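Local atomic coordinates of probable hydrogenase nickel incorporation protein hypB (Methanocaldococcus jannaschii, PDB entry 2HF9), a protein that binds GTP, probably hydrolyses it slowly, and is probably needed to insert nickel into the metal centre of [NiFe] hydrogenases. Residues A[33-44]-A[116-126]; A[148-157]-A[180-191]. All coordinates share one frame; numbering follows the deposited sequence.

Contact 1. Residues A[33-44]-A[116-126]. With MG (magnesium ion), chain C; GSP (5'-guanosine-diphosphate-monothiophosphate), chain E.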
loop_
_atom_site.group_PDB
_atom_site.type_symbol
_atom_site.label_atom_id
_atom_site.label_comp_id
_atom_site.label_asym_id
_atom_site.label_seq_id
_atom_site.Cartn_x
_atom_site.Cartn_y
_atom_site.Cartn_z
ATOM N N LEU A 33 -23.146 -13.727 12.258
ATOM C CA LEU A 33 -23.453 -12.305 12.391
ATOM C C LEU A 33 -24.952 -12.031 12.232
ATOM O O LEU A 33 -25.538 -11.310 13.046
ATOM C CB LEU A 33 -22.636 -11.481 11.389
ATOM C CG LEU A 33 -21.116 -11.461 11.597
ATOM C CD1 LEU A 33 -20.424 -10.978 10.339
ATOM C CD2 LEU A 33 -20.704 -10.617 12.795
ATOM N N ASN A 34 -25.560 -12.623 11.201
ATOM C CA ASN A 34 -27.004 -12.485 10.943
ATOM C C ASN A 34 -27.868 -13.003 12.090
ATOM O O ASN A 34 -28.912 -12.426 12.407
ATOM C CB ASN A 34 -27.400 -13.184 9.639
ATOM C CG ASN A 34 -26.908 -12.447 8.401
ATOM O OD1 ASN A 34 -26.712 -11.233 8.421
ATOM N ND2 ASN A 34 -26.715 -13.186 7.313
ATOM N N LYS A 35 -27.407 -14.091 12.700
ATOM C CA LYS A 35 -28.050 -14.722 13.847
ATOM C C LYS A 35 -28.136 -13.753 15.022
ATOM O O LYS A 35 -29.119 -13.747 15.765
ATOM C CB LYS A 35 -27.229 -15.947 14.247
ATOM C CG LYS A 35 -28.013 -17.221 14.506
ATOM C CD LYS A 35 -27.245 -18.451 13.977
ATOM C CE LYS A 35 -25.774 -18.463 14.431
ATOM N NZ LYS A 35 -24.855 -19.149 13.455
ATOM N N HIS A 36 -27.103 -12.924 15.170
ATOM C CA HIS A 36 -27.025 -11.953 16.257
ATOM C C HIS A 36 -27.332 -10.516 15.828
ATOM O O HIS A 36 -27.139 -9.582 16.607
ATOM C CB HIS A 36 -25.663 -12.035 16.942
ATOM C CG HIS A 36 -25.403 -13.353 17.599
ATOM N ND1 HIS A 36 -25.942 -13.693 18.822
ATOM C CD2 HIS A 36 -24.673 -14.422 17.201
ATOM C CE1 HIS A 36 -25.549 -14.911 19.151
ATOM N NE2 HIS A 36 -24.782 -15.376 18.183
ATOM N N GLY A 37 -27.802 -10.351 14.592
ATOM C CA GLY A 37 -28.233 -9.051 14.082
ATOM C C GLY A 37 -27.097 -8.053 13.970
ATOM O O GLY A 37 -27.260 -6.873 14.284
ATOM N N VAL A 38 -25.946 -8.533 13.514
ATOM C CA VAL A 38 -24.764 -7.687 13.349
ATOM C C VAL A 38 -24.540 -7.451 11.863
ATOM O O VAL A 38 -24.585 -8.389 11.071
ATOM C CB VAL A 38 -23.495 -8.327 13.980
ATOM C CG1 VAL A 38 -22.277 -7.410 13.828
ATOM C CG2 VAL A 38 -23.725 -8.656 15.442
ATOM N N VAL A 39 -24.324 -6.194 11.488
ATOM C CA VAL A 39 -23.963 -5.870 10.113
ATOM C C VAL A 39 -22.474 -5.527 10.085
ATOM O O VAL A 39 -22.024 -4.628 10.802
ATOM C CB VAL A 39 -24.833 -4.728 9.524
ATOM C CG1 VAL A 39 -24.533 -4.544 8.042
ATOM C CG2 VAL A 39 -26.321 -5.032 9.717
ATOM N N ALA A 40 -21.721 -6.269 9.275
ATOM C CA ALA A 40 -20.263 -6.165 9.246
ATOM C C ALA A 40 -19.720 -5.536 7.966
ATOM O O ALA A 40 -20.219 -5.798 6.869
ATOM C CB ALA A 40 -19.628 -7.526 9.470
ATOM N N PHE A 41 -18.678 -4.725 8.130
ATOM C CA PHE A 41 -18.059 -3.984 7.035
ATOM C C PHE A 41 -16.548 -4.228 6.982
ATOM O O PHE A 41 -15.848 -4.088 7.989
ATOM C CB PHE A 41 -18.349 -2.481 7.172
ATOM C CG PHE A 41 -19.806 -2.120 7.026
ATOM C CD1 PHE A 41 -20.660 -2.144 8.126
ATOM C CD2 PHE A 41 -20.321 -1.739 5.789
ATOM C CE1 PHE A 41 -22.007 -1.808 7.994
ATOM C CE2 PHE A 41 -21.668 -1.394 5.650
ATOM C CZ PHE A 41 -22.510 -1.431 6.759
ATOM N N ASP A 42 -16.061 -4.591 5.798
ATOM C CA ASP A 42 -14.640 -4.812 5.550
ATOM C C ASP A 42 -14.030 -3.538 4.944
ATOM O O ASP A 42 -14.350 -3.166 3.816
ATOM C CB ASP A 42 -14.473 -6.026 4.616
ATOM C CG ASP A 42 -13.016 -6.345 4.277
ATOM O OD1 ASP A 42 -12.086 -5.681 4.772
ATOM O OD2 ASP A 42 -12.803 -7.289 3.498
ATOM N N PHE A 43 -13.172 -2.872 5.718
ATOM C CA PHE A 43 -12.488 -1.659 5.281
ATOM C C PHE A 43 -11.109 -2.008 4.738
ATOM O O PHE A 43 -10.198 -2.338 5.503
ATOM C CB PHE A 43 -12.346 -0.660 6.436
ATOM C CG PHE A 43 -13.642 -0.036 6.870
ATOM C CD1 PHE A 43 -14.494 -0.706 7.745
ATOM C CD2 PHE A 43 -13.996 1.235 6.429
ATOM C CE1 PHE A 43 -15.693 -0.131 8.154
ATOM C CE2 PHE A 43 -15.192 1.824 6.836
ATOM C CZ PHE A 43 -16.042 1.138 7.702
ATOM N N MET A 44 -10.983 -1.949 3.415
ATOM C CA MET A 44 -9.729 -2.191 2.713
ATOM C C MET A 44 -9.174 -0.876 2.180
ATOM O O MET A 44 -9.890 0.121 2.111
ATOM C CB MET A 44 -9.953 -3.150 1.533
ATOM C CG MET A 44 -10.310 -4.583 1.921
ATOM S SD MET A 44 -10.824 -5.553 0.484
ATOM C CE MET A 44 -12.479 -4.910 0.229
ATOM N N LEU A 116 -21.799 -10.658 20.636
ATOM C CA LEU A 116 -22.562 -10.268 19.446
ATOM C C LEU A 116 -24.015 -9.876 19.730
ATOM O O LEU A 116 -24.674 -9.277 18.878
ATOM C CB LEU A 116 -22.489 -11.365 18.376
ATOM C CG LEU A 116 -21.092 -11.793 17.905
ATOM C CD1 LEU A 116 -21.165 -13.078 17.093
ATOM C CD2 LEU A 116 -20.408 -10.684 17.107
ATOM N N ASP A 117 -24.511 -10.208 20.921
ATOM C CA ASP A 117 -25.843 -9.768 21.348
ATOM C C ASP A 117 -25.819 -8.366 21.956
ATOM O O ASP A 117 -26.862 -7.821 22.336
ATOM C CB ASP A 117 -26.462 -10.774 22.320
ATOM C CG ASP A 117 -26.873 -12.061 21.635
ATOM O OD1 ASP A 117 -27.403 -12.003 20.501
ATOM O OD2 ASP A 117 -26.663 -13.132 22.230
ATOM N N GLU A 118 -24.624 -7.790 22.049
ATOM C CA GLU A 118 -24.464 -6.408 22.486
ATOM C C GLU A 118 -23.751 -5.564 21.427
ATOM O O GLU A 118 -23.170 -4.521 21.735
ATOM C CB GLU A 118 -23.743 -6.342 23.836
ATOM C CG GLU A 118 -24.645 -6.662 25.037
ATOM C CD GLU A 118 -25.873 -5.757 25.121
ATOM O OE1 GLU A 118 -25.711 -4.514 25.159
ATOM O OE2 GLU A 118 -27.005 -6.293 25.150
ATOM N N ILE A 119 -23.802 -6.029 20.181
ATOM C CA ILE A 119 -23.187 -5.339 19.044
ATOM C C ILE A 119 -24.195 -5.255 17.895
ATOM O O ILE A 119 -24.908 -6.219 17.621
ATOM C CB ILE A 119 -21.872 -6.056 18.572
ATOM C CG1 ILE A 119 -20.803 -6.080 19.679
ATOM C CG2 ILE A 119 -21.302 -5.426 17.294
ATOM C CD1 ILE A 119 -20.380 -4.707 20.223
ATOM N N ASP A 120 -24.262 -4.097 17.242
ATOM C CA ASP A 120 -25.110 -3.912 16.064
ATOM C C ASP A 120 -24.283 -3.800 14.777
ATOM O O ASP A 120 -24.676 -4.318 13.727
ATOM C CB ASP A 120 -26.003 -2.674 16.232
ATOM C CG ASP A 120 -26.828 -2.713 17.513
ATOM O OD1 ASP A 120 -27.534 -3.719 17.742
ATOM O OD2 ASP A 120 -26.769 -1.737 18.291
ATOM N N LEU A 121 -23.151 -3.106 14.872
ATOM C CA LEU A 121 -22.262 -2.878 13.733
ATOM C C LEU A 121 -20.856 -3.379 14.018
ATOM O O LEU A 121 -20.326 -3.172 15.107
ATOM C CB LEU A 121 -22.188 -1.387 13.379
ATOM C CG LEU A 121 -23.462 -0.623 13.015
ATOM C CD1 LEU A 121 -23.125 0.831 12.707
ATOM C CD2 LEU A 121 -24.180 -1.264 11.840
ATOM N N LEU A 122 -20.257 -4.027 13.024
ATOM C CA LEU A 122 -18.868 -4.460 13.108
ATOM C C LEU A 122 -18.039 -3.825 11.996
ATOM O O LEU A 122 -18.330 -4.012 10.813
ATOM C CB LEU A 122 -18.770 -5.992 13.038
ATOM C CG LEU A 122 -17.367 -6.617 13.024
ATOM C CD1 LEU A 122 -16.581 -6.291 14.290
ATOM C CD2 LEU A 122 -17.455 -8.126 12.822
ATOM N N PHE A 123 -17.017 -3.071 12.388
ATOM C CA PHE A 123 -16.085 -2.475 11.434
ATOM C C PHE A 123 -14.766 -3.231 11.503
ATOM O O PHE A 123 -14.120 -3.272 12.553
ATOM C CB PHE A 123 -15.837 -0.986 11.728
ATOM C CG PHE A 123 -17.075 -0.117 11.671
ATOM C CD1 PHE A 123 -17.182 0.996 12.511
ATOM C CD2 PHE A 123 -18.116 -0.390 10.785
ATOM C CE1 PHE A 123 -18.307 1.822 12.475
ATOM C CE2 PHE A 123 -19.253 0.426 10.742
ATOM C CZ PHE A 123 -19.347 1.536 11.593
ATOM N N ILE A 124 -14.375 -3.835 10.388
ATOM C CA ILE A 124 -13.105 -4.546 10.315
ATOM C C ILE A 124 -12.110 -3.756 9.475
ATOM O O ILE A 124 -12.352 -3.518 8.288
ATOM C CB ILE A 124 -13.267 -5.959 9.701
ATOM C CG1 ILE A 124 -14.384 -6.743 10.400
ATOM C CG2 ILE A 124 -11.933 -6.717 9.740
ATOM C CD1 ILE A 124 -14.602 -8.143 9.830
ATOM N N GLU A 125 -11.000 -3.341 10.085
ATOM C CA GLU A 125 -9.936 -2.717 9.308
ATOM C C GLU A 125 -8.956 -3.771 8.826
ATOM O O GLU A 125 -8.197 -4.342 9.613
ATOM C CB GLU A 125 -9.206 -1.615 10.076
ATOM C CG GLU A 125 -8.194 -0.887 9.199
ATOM C CD GLU A 125 -7.651 0.374 9.824
ATOM O OE1 GLU A 125 -8.304 0.924 10.728
ATOM O OE2 GLU A 125 -6.558 0.822 9.419
ATOM N N ASN A 126 -8.997 -4.023 7.523
ATOM C CA ASN A 126 -8.116 -4.978 6.881
ATOM C C ASN A 126 -6.697 -4.420 6.820
ATOM O O ASN A 126 -6.470 -3.245 7.123
ATOM C CB ASN A 126 -8.629 -5.265 5.467
ATOM C CG ASN A 126 -8.421 -6.703 5.048
ATOM O OD1 ASN A 126 -7.357 -7.290 5.267
ATOM N ND2 ASN A 126 -9.438 -7.275 4.421
HETATM MG MG MG C . -5.257 2.381 10.102
HETATM P PG GSP E . -2.906 2.300 7.928
HETATM O O3B GSP E . -3.448 3.757 7.512
HETATM S S1G GSP E . -2.674 1.343 6.514
HETATM O O2G GSP E . -1.564 2.537 8.645
HETATM O O3G GSP E . -3.906 1.648 8.896
HETATM P PB GSP E . -5.005 4.179 7.463
HETATM O O1B GSP E . -5.536 3.865 6.121
HETATM O O2B GSP E . -5.808 3.594 8.552
HETATM P PA GSP E . -5.056 6.781 8.769
HETATM O O1A GSP E . -6.457 6.865 9.246
HETATM O O2A GSP E . -4.120 6.420 9.865
HETATM O O3A GSP E . -4.906 5.790 7.509
HETATM O "O5'" GSP E . -4.679 8.173 8.072
HETATM C "C5'" GSP E . -3.410 8.374 7.481
HETATM C "C4'" GSP E . -3.046 9.854 7.530
HETATM O "O4'" GSP E . -3.850 10.598 6.630
HETATM C "C3'" GSP E . -3.249 10.479 8.901
HETATM O "O3'" GSP E . -2.168 11.366 9.086
HETATM C "C2'" GSP E . -4.545 11.250 8.771
HETATM O "O2'" GSP E . -4.570 12.390 9.588
HETATM C "C1'" GSP E . -4.527 11.646 7.308
HETATM N N9 GSP E . -5.832 11.790 6.644
HETATM C C8 GSP E . -6.834 10.859 6.521
HETATM N N7 GSP E . -7.824 11.408 5.783
HETATM C C5 GSP E . -7.462 12.661 5.423
HETATM C C6 GSP E . -8.091 13.652 4.670
HETATM O O6 GSP E . -9.204 13.454 4.186
HETATM N N1 GSP E . -7.445 14.858 4.464
HETATM C C2 GSP E . -6.190 15.081 5.008
HETATM N N2 GSP E . -5.576 16.244 4.814
HETATM N N3 GSP E . -5.568 14.094 5.751
HETATM C C4 GSP E . -6.201 12.905 5.949
HETATM O O HOH W 1 -4.040 3.863 10.804
#
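Phe43 turns the edge of its ring toward the face of Phe123 in an offset edge-to-face pair, the planes 84° apart and Phe43 CE1 3.6 Å from Phe123 CD2. Phe41, on the same face of the sheet, lies alongside Phe123 and points the same way, Phe41 CD1 meeting the edge of the Phe123 ring, 3.9 Å from Phe123 CE2. Helix 211-224 covers Phe41 on this side. Between the strands, the bonds run alternately: Phe41 N donates to Leu122 O at 2.8 Å, and Ile124 N returns a bond to Phe41 O. Strands 39-44 and 121-125 are thus parallel neighbours in the central sheet of a P-loop GTPase, the first leading into the P-loop (Walker A). Glu125, its CG anti to the backbone N (chi1 -174°) and the chain extended beyond, carries OE2 to within 2.1 Å of the magnesium, which Thr52, Asp80, the nucleotide and a water also bind. On the other face, Asn126 ND2 meets Asp42 OD1 on its syn side at 3.1 Å, the amide and carboxylate planes moderately inclined, while Asn126 OD1 accepts from Leu102 N. Further back, Leu122 CB touches both Val38 CG1 and Ala40 CB. Where helix 18-35 ends, Gly37, with positive phi, is the C-prime residue of a Schellman motif. Beside it the His36 ring holds Asp117 OD1 in its plane, His36 ND1 to Asp117 OD1 2.8 Å and nearly straight at 172°, although the oxygen is approached from above the carboxylate plane. A leucine in place of His36 would probably leave Asp117 OD1 without this N-H and the carboxylate freer to turn. His36 CB also rests against Leu116 CB at 3.5 Å.

Contact 2. Residues A[148-157]-A[180-191]. With GSP (5'-guanosine-diphosphate-monothiophosphate), chain H.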
loop_
_atom_site.group_PDB
_atom_site.type_symbol
_atom_site.label_atom_id
_atom_site.label_comp_id
_atom_site.label_asym_id
_atom_site.label_seq_id
_atom_site.Cartn_x
_atom_site.Cartn_y
_atom_site.Cartn_z
ATOM N N SER A 148 -6.814 7.206 -1.653
ATOM C CA SER A 148 -6.739 8.640 -1.453
ATOM C C SER A 148 -6.001 9.340 -2.580
ATOM O O SER A 148 -5.187 8.728 -3.281
ATOM C CB SER A 148 -6.131 8.963 -0.086
ATOM O OG SER A 148 -4.743 8.707 -0.068
ATOM N N THR A 149 -6.297 10.627 -2.749
ATOM C CA THR A 149 -5.721 11.425 -3.834
ATOM C C THR A 149 -4.189 11.414 -3.817
ATOM O O THR A 149 -3.557 11.478 -4.869
ATOM C CB THR A 149 -6.231 12.886 -3.799
ATOM O OG1 THR A 149 -5.784 13.523 -2.597
ATOM C CG2 THR A 149 -7.764 12.926 -3.855
ATOM N N THR A 150 -3.608 11.297 -2.623
ATOM C CA THR A 150 -2.157 11.400 -2.444
ATOM C C THR A 150 -1.363 10.194 -2.958
ATOM O O THR A 150 -0.132 10.239 -3.018
ATOM C CB THR A 150 -1.774 11.717 -0.983
ATOM O OG1 THR A 150 -2.262 10.688 -0.107
ATOM C CG2 THR A 150 -2.350 13.058 -0.568
ATOM N N GLU A 151 -2.075 9.131 -3.323
ATOM C CA GLU A 151 -1.473 7.951 -3.946
ATOM C C GLU A 151 -1.343 8.138 -5.466
ATOM O O GLU A 151 -0.700 7.342 -6.145
ATOM C CB GLU A 151 -2.305 6.706 -3.626
ATOM C CG GLU A 151 -2.314 6.325 -2.139
ATOM C CD GLU A 151 -3.695 5.937 -1.622
ATOM O OE1 GLU A 151 -4.522 5.420 -2.409
ATOM O OE2 GLU A 151 -3.951 6.147 -0.416
ATOM N N GLY A 152 -1.955 9.199 -5.987
ATOM C CA GLY A 152 -1.973 9.459 -7.426
ATOM C C GLY A 152 -3.314 9.105 -8.036
ATOM O O GLY A 152 -4.032 8.232 -7.529
ATOM N N ASP A 153 -3.658 9.777 -9.131
ATOM C CA ASP A 153 -4.966 9.580 -9.756
ATOM C C ASP A 153 -5.051 8.394 -10.732
ATOM O O ASP A 153 -6.068 8.222 -11.403
ATOM C CB ASP A 153 -5.479 10.882 -10.396
ATOM C CG ASP A 153 -4.579 11.399 -11.504
ATOM O OD1 ASP A 153 -3.720 10.642 -12.006
ATOM O OD2 ASP A 153 -4.745 12.576 -11.875
ATOM N N ASP A 154 -3.989 7.588 -10.804
ATOM C CA ASP A 154 -4.005 6.351 -11.592
ATOM C C ASP A 154 -4.273 5.122 -10.725
ATOM O O ASP A 154 -4.408 4.011 -11.239
ATOM C CB ASP A 154 -2.687 6.164 -12.354
ATOM C CG ASP A 154 -2.619 6.992 -13.627
ATOM O OD1 ASP A 154 -3.665 7.185 -14.283
ATOM O OD2 ASP A 154 -1.510 7.448 -13.978
ATOM N N THR A 155 -4.363 5.343 -9.416
ATOM C CA THR A 155 -4.479 4.279 -8.415
ATOM C C THR A 155 -5.673 3.340 -8.625
ATOM O O THR A 155 -5.556 2.124 -8.434
ATOM C CB THR A 155 -4.494 4.891 -6.995
ATOM O OG1 THR A 155 -3.265 5.598 -6.787
ATOM C CG2 THR A 155 -4.634 3.818 -5.925
ATOM N N ILE A 156 -6.812 3.896 -9.030
ATOM C CA ILE A 156 -7.996 3.073 -9.285
ATOM C C ILE A 156 -7.828 2.217 -10.548
ATOM O O ILE A 156 -8.072 1.011 -10.514
ATOM C CB ILE A 156 -9.300 3.913 -9.311
ATOM C CG1 ILE A 156 -9.525 4.557 -7.937
ATOM C CG2 ILE A 156 -10.500 3.048 -9.704
ATOM C CD1 ILE A 156 -10.474 5.731 -7.926
ATOM N N GLU A 157 -7.374 2.819 -11.645
ATOM C CA GLU A 157 -7.208 2.042 -12.878
ATOM C C GLU A 157 -6.016 1.078 -12.857
ATOM O O GLU A 157 -5.982 0.117 -13.630
ATOM C CB GLU A 157 -7.266 2.908 -14.147
ATOM C CG GLU A 157 -6.277 4.049 -14.262
ATOM C CD GLU A 157 -6.402 4.777 -15.599
ATOM O OE1 GLU A 157 -6.972 4.199 -16.551
ATOM O OE2 GLU A 157 -5.929 5.925 -15.704
ATOM N N VAL A 180 -1.049 17.342 -5.015
ATOM C CA VAL A 180 -0.410 16.185 -5.663
ATOM C C VAL A 180 -0.636 16.151 -7.174
ATOM O O VAL A 180 -0.042 15.327 -7.879
ATOM C CB VAL A 180 -0.892 14.826 -5.065
ATOM C CG1 VAL A 180 -0.299 14.606 -3.690
ATOM C CG2 VAL A 180 -2.415 14.749 -5.021
ATOM N N GLY A 181 -1.499 17.035 -7.664
ATOM C CA GLY A 181 -1.840 17.082 -9.084
ATOM C C GLY A 181 -2.807 15.987 -9.498
ATOM O O GLY A 181 -2.832 15.585 -10.663
ATOM N N ALA A 182 -3.608 15.509 -8.543
ATOM C CA ALA A 182 -4.580 14.445 -8.797
ATOM C C ALA A 182 -5.901 15.003 -9.312
ATOM O O ALA A 182 -6.412 15.990 -8.789
ATOM C CB ALA A 182 -4.807 13.615 -7.540
ATOM N N ASP A 183 -6.445 14.356 -10.342
ATOM C CA ASP A 183 -7.718 14.748 -10.939
ATOM C C ASP A 183 -8.811 13.889 -10.316
ATOM O O ASP A 183 -8.959 12.723 -10.677
ATOM C CB ASP A 183 -7.663 14.550 -12.462
ATOM C CG ASP A 183 -8.908 15.073 -13.188
ATOM O OD1 ASP A 183 -9.974 15.245 -12.561
ATOM O OD2 ASP A 183 -8.814 15.304 -14.414
ATOM N N ILE A 184 -9.560 14.465 -9.375
ATOM C CA ILE A 184 -10.569 13.702 -8.622
ATOM C C ILE A 184 -11.758 13.277 -9.489
ATOM O O ILE A 184 -12.340 12.217 -9.265
ATOM C CB ILE A 184 -11.055 14.422 -7.327
ATOM C CG1 ILE A 184 -11.794 15.732 -7.639
ATOM C CG2 ILE A 184 -9.889 14.642 -6.364
ATOM C CD1 ILE A 184 -12.482 16.358 -6.431
ATOM N N LYS A 185 -12.097 14.105 -10.478
ATOM C CA LYS A 185 -13.152 13.787 -11.438
ATOM C C LYS A 185 -12.776 12.568 -12.279
ATOM O O LYS A 185 -13.618 11.714 -12.544
ATOM C CB LYS A 185 -13.467 14.993 -12.333
ATOM C CG LYS A 185 -14.076 16.177 -11.589
ATOM C CD LYS A 185 -14.774 17.135 -12.551
ATOM C CE LYS A 185 -15.563 18.210 -11.815
ATOM N NZ LYS A 185 -16.640 17.650 -10.947
ATOM N N LYS A 186 -11.507 12.492 -12.684
ATOM C CA LYS A 186 -10.971 11.310 -13.362
ATOM C C LYS A 186 -11.081 10.069 -12.474
ATOM O O LYS A 186 -11.550 9.024 -12.921
ATOM C CB LYS A 186 -9.511 11.524 -13.778
ATOM C CG LYS A 186 -8.860 10.295 -14.421
ATOM C CD LYS A 186 -7.346 10.411 -14.449
ATOM C CE LYS A 186 -6.697 9.150 -15.010
ATOM N NZ LYS A 186 -6.787 7.982 -14.083
ATOM N N MET A 187 -10.648 10.191 -11.220
ATOM C CA MET A 187 -10.672 9.059 -10.290
ATOM C C MET A 187 -12.098 8.561 -10.066
ATOM O O MET A 187 -12.342 7.357 -10.053
ATOM C CB MET A 187 -10.025 9.434 -8.956
ATOM C CG MET A 187 -8.555 9.782 -9.068
ATOM S SD MET A 187 -7.812 10.280 -7.495
ATOM C CE MET A 187 -7.645 8.700 -6.659
ATOM N N GLU A 188 -13.030 9.497 -9.900
ATOM C CA GLU A 188 -14.437 9.167 -9.692
ATOM C C GLU A 188 -15.014 8.407 -10.890
ATOM O O GLU A 188 -15.753 7.433 -10.716
ATOM C CB GLU A 188 -15.242 10.435 -9.410
ATOM C CG GLU A 188 -16.716 10.197 -9.127
ATOM C CD GLU A 188 -17.496 11.484 -8.958
ATOM O OE1 GLU A 188 -17.079 12.519 -9.530
ATOM O OE2 GLU A 188 -18.536 11.457 -8.266
ATOM N N ASN A 189 -14.667 8.858 -12.096
ATOM C CA ASN A 189 -15.061 8.165 -13.327
ATOM C C ASN A 189 -14.400 6.800 -13.489
ATOM O O ASN A 189 -15.048 5.844 -13.921
ATOM C CB ASN A 189 -14.807 9.041 -14.555
ATOM C CG ASN A 189 -15.901 10.056 -14.767
ATOM O OD1 ASN A 189 -17.085 9.729 -14.676
ATOM N ND2 ASN A 189 -15.519 11.293 -15.037
ATOM N N ASP A 190 -13.119 6.712 -13.126
ATOM C CA ASP A 190 -12.401 5.437 -13.105
ATOM C C ASP A 190 -13.148 4.408 -12.257
ATOM O O ASP A 190 -13.370 3.281 -12.698
ATOM C CB ASP A 190 -10.978 5.607 -12.550
ATOM C CG ASP A 190 -10.036 6.332 -13.508
ATOM O OD1 ASP A 190 -8.956 6.757 -13.046
ATOM O OD2 ASP A 190 -10.350 6.474 -14.710
ATOM N N ALA A 191 -13.529 4.809 -11.042
ATOM C CA ALA A 191 -14.206 3.929 -10.092
ATOM C C ALA A 191 -15.571 3.473 -10.604
ATOM O O ALA A 191 -15.898 2.291 -10.536
ATOM C CB ALA A 191 -14.346 4.621 -8.739
HETATM P PG GSP H . 2.748 3.252 -7.683
HETATM O O3B GSP H . 3.074 4.762 -7.231
HETATM S S1G GSP H . 2.776 2.169 -6.342
HETATM O O2G GSP H . 1.349 3.311 -8.327
HETATM O O3G GSP H . 3.777 2.813 -8.733
HETATM P PB GSP H . 4.547 5.408 -7.111
HETATM O O1B GSP H . 5.109 5.030 -5.798
HETATM O O2B GSP H . 5.426 5.087 -8.251
HETATM P PA GSP H . 4.180 8.057 -8.211
HETATM O O1A GSP H . 5.545 8.409 -8.654
HETATM O O2A GSP H . 3.315 7.626 -9.337
HETATM O O3A GSP H . 4.223 6.985 -7.014
HETATM O "O5'" GSP H . 3.550 9.318 -7.435
HETATM C "C5'" GSP H . 2.219 9.289 -6.959
HETATM C "C4'" GSP H . 1.695 10.720 -6.875
HETATM O "O4'" GSP H . 2.391 11.431 -5.863
HETATM C "C3'" GSP H . 1.922 11.485 -8.170
HETATM O "O3'" GSP H . 0.765 12.251 -8.410
HETATM C "C2'" GSP H . 3.101 12.392 -7.879
HETATM O "O2'" GSP H . 3.014 13.592 -8.604
HETATM C "C1'" GSP H . 2.954 12.621 -6.386
HETATM N N9 GSP H . 4.203 12.917 -5.664
HETATM C C8 GSP H . 5.342 12.152 -5.574
HETATM N N7 GSP H . 6.223 12.804 -4.778
HETATM C C5 GSP H . 5.661 13.958 -4.350
HETATM C C6 GSP H . 6.102 14.991 -3.523
HETATM O O6 GSP H . 7.222 14.963 -3.021
HETATM N N1 GSP H . 5.269 16.063 -3.267
HETATM C C2 GSP H . 4.006 16.114 -3.827
HETATM N N2 GSP H . 3.202 17.142 -3.585
HETATM N N3 GSP H . 3.574 15.088 -4.644
HETATM C C4 GSP H . 4.386 14.031 -4.898
HETATM O O HOH W 2 -7.364 5.895 -11.090
#
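Lys186 sends its ammonium group into a salt-bridge network with Asp154, Glu157 and Asp190, joining the loop after strand 142-148 to the first turns of helix 184-194 in the G domain. Lys186 NZ lies 2.8 Å from Glu157 OE2, which it meets from above the carboxylate plane, and a longer 3.2 Å from Asp154 OD1, on the anti side. Asp190 OD1 receives it through the syn lone pair, and with the backbone Asp153 O four oxygens surround NZ and must share its three protons. Glu157 OE2 and Asp154 OD1 are only 3.0 Å apart, two acceptors whose mutual repulsion the shared lysine probably offsets. Asp190 OD2 has a second cation in Arg193. A water donates to Asp153 O and Asp190 OD1 and accepts from Glu157 N.

Asp153 CG stands between the backbone N and the carbonyl carbon (chi1 62°), bringing Asp153 OD2 to Asp183 N, 2.9 Å away, through its anti lone pair. Asp183, the N-cap, in turn accepts from Lys186 N. Next to these bonds Met187 lays CG against Asp153 CB at 3.5 Å, and the Ile156 side chain crosses that of Met187 at about a right angle. Near the nucleotide held largely by the second subunit, whose ribose O3' makes a weak hydrogen bond to Val180 O, Thr149 OG1 is satisfied by Lys173 O, and Val180 CG2 packs 3.5 Å from Thr149 O.

From the N terminus, helix 18-35 runs into contact 1, where strand 39-45 is joined by strand 121-125 after a long excursion through helices 51-62, 78-85 and 104-111 and strands 68-74 and 90-95. That loop closes before contact 2 opens, so the two are in series and neither nest nor cross. Strand 142-148, which follows, borders strand 39-45 on its other side and leads into 148-157; the shorter loop through strand 168-172 then returns at 180-191. Contact 1 ties the middle of the sheet together beside one nucleotide; contact 2 fastens a helix to a loop beside another, held largely by the second subunit. Their centres lie about 30 Å apart, on opposite sides of the chain's centre.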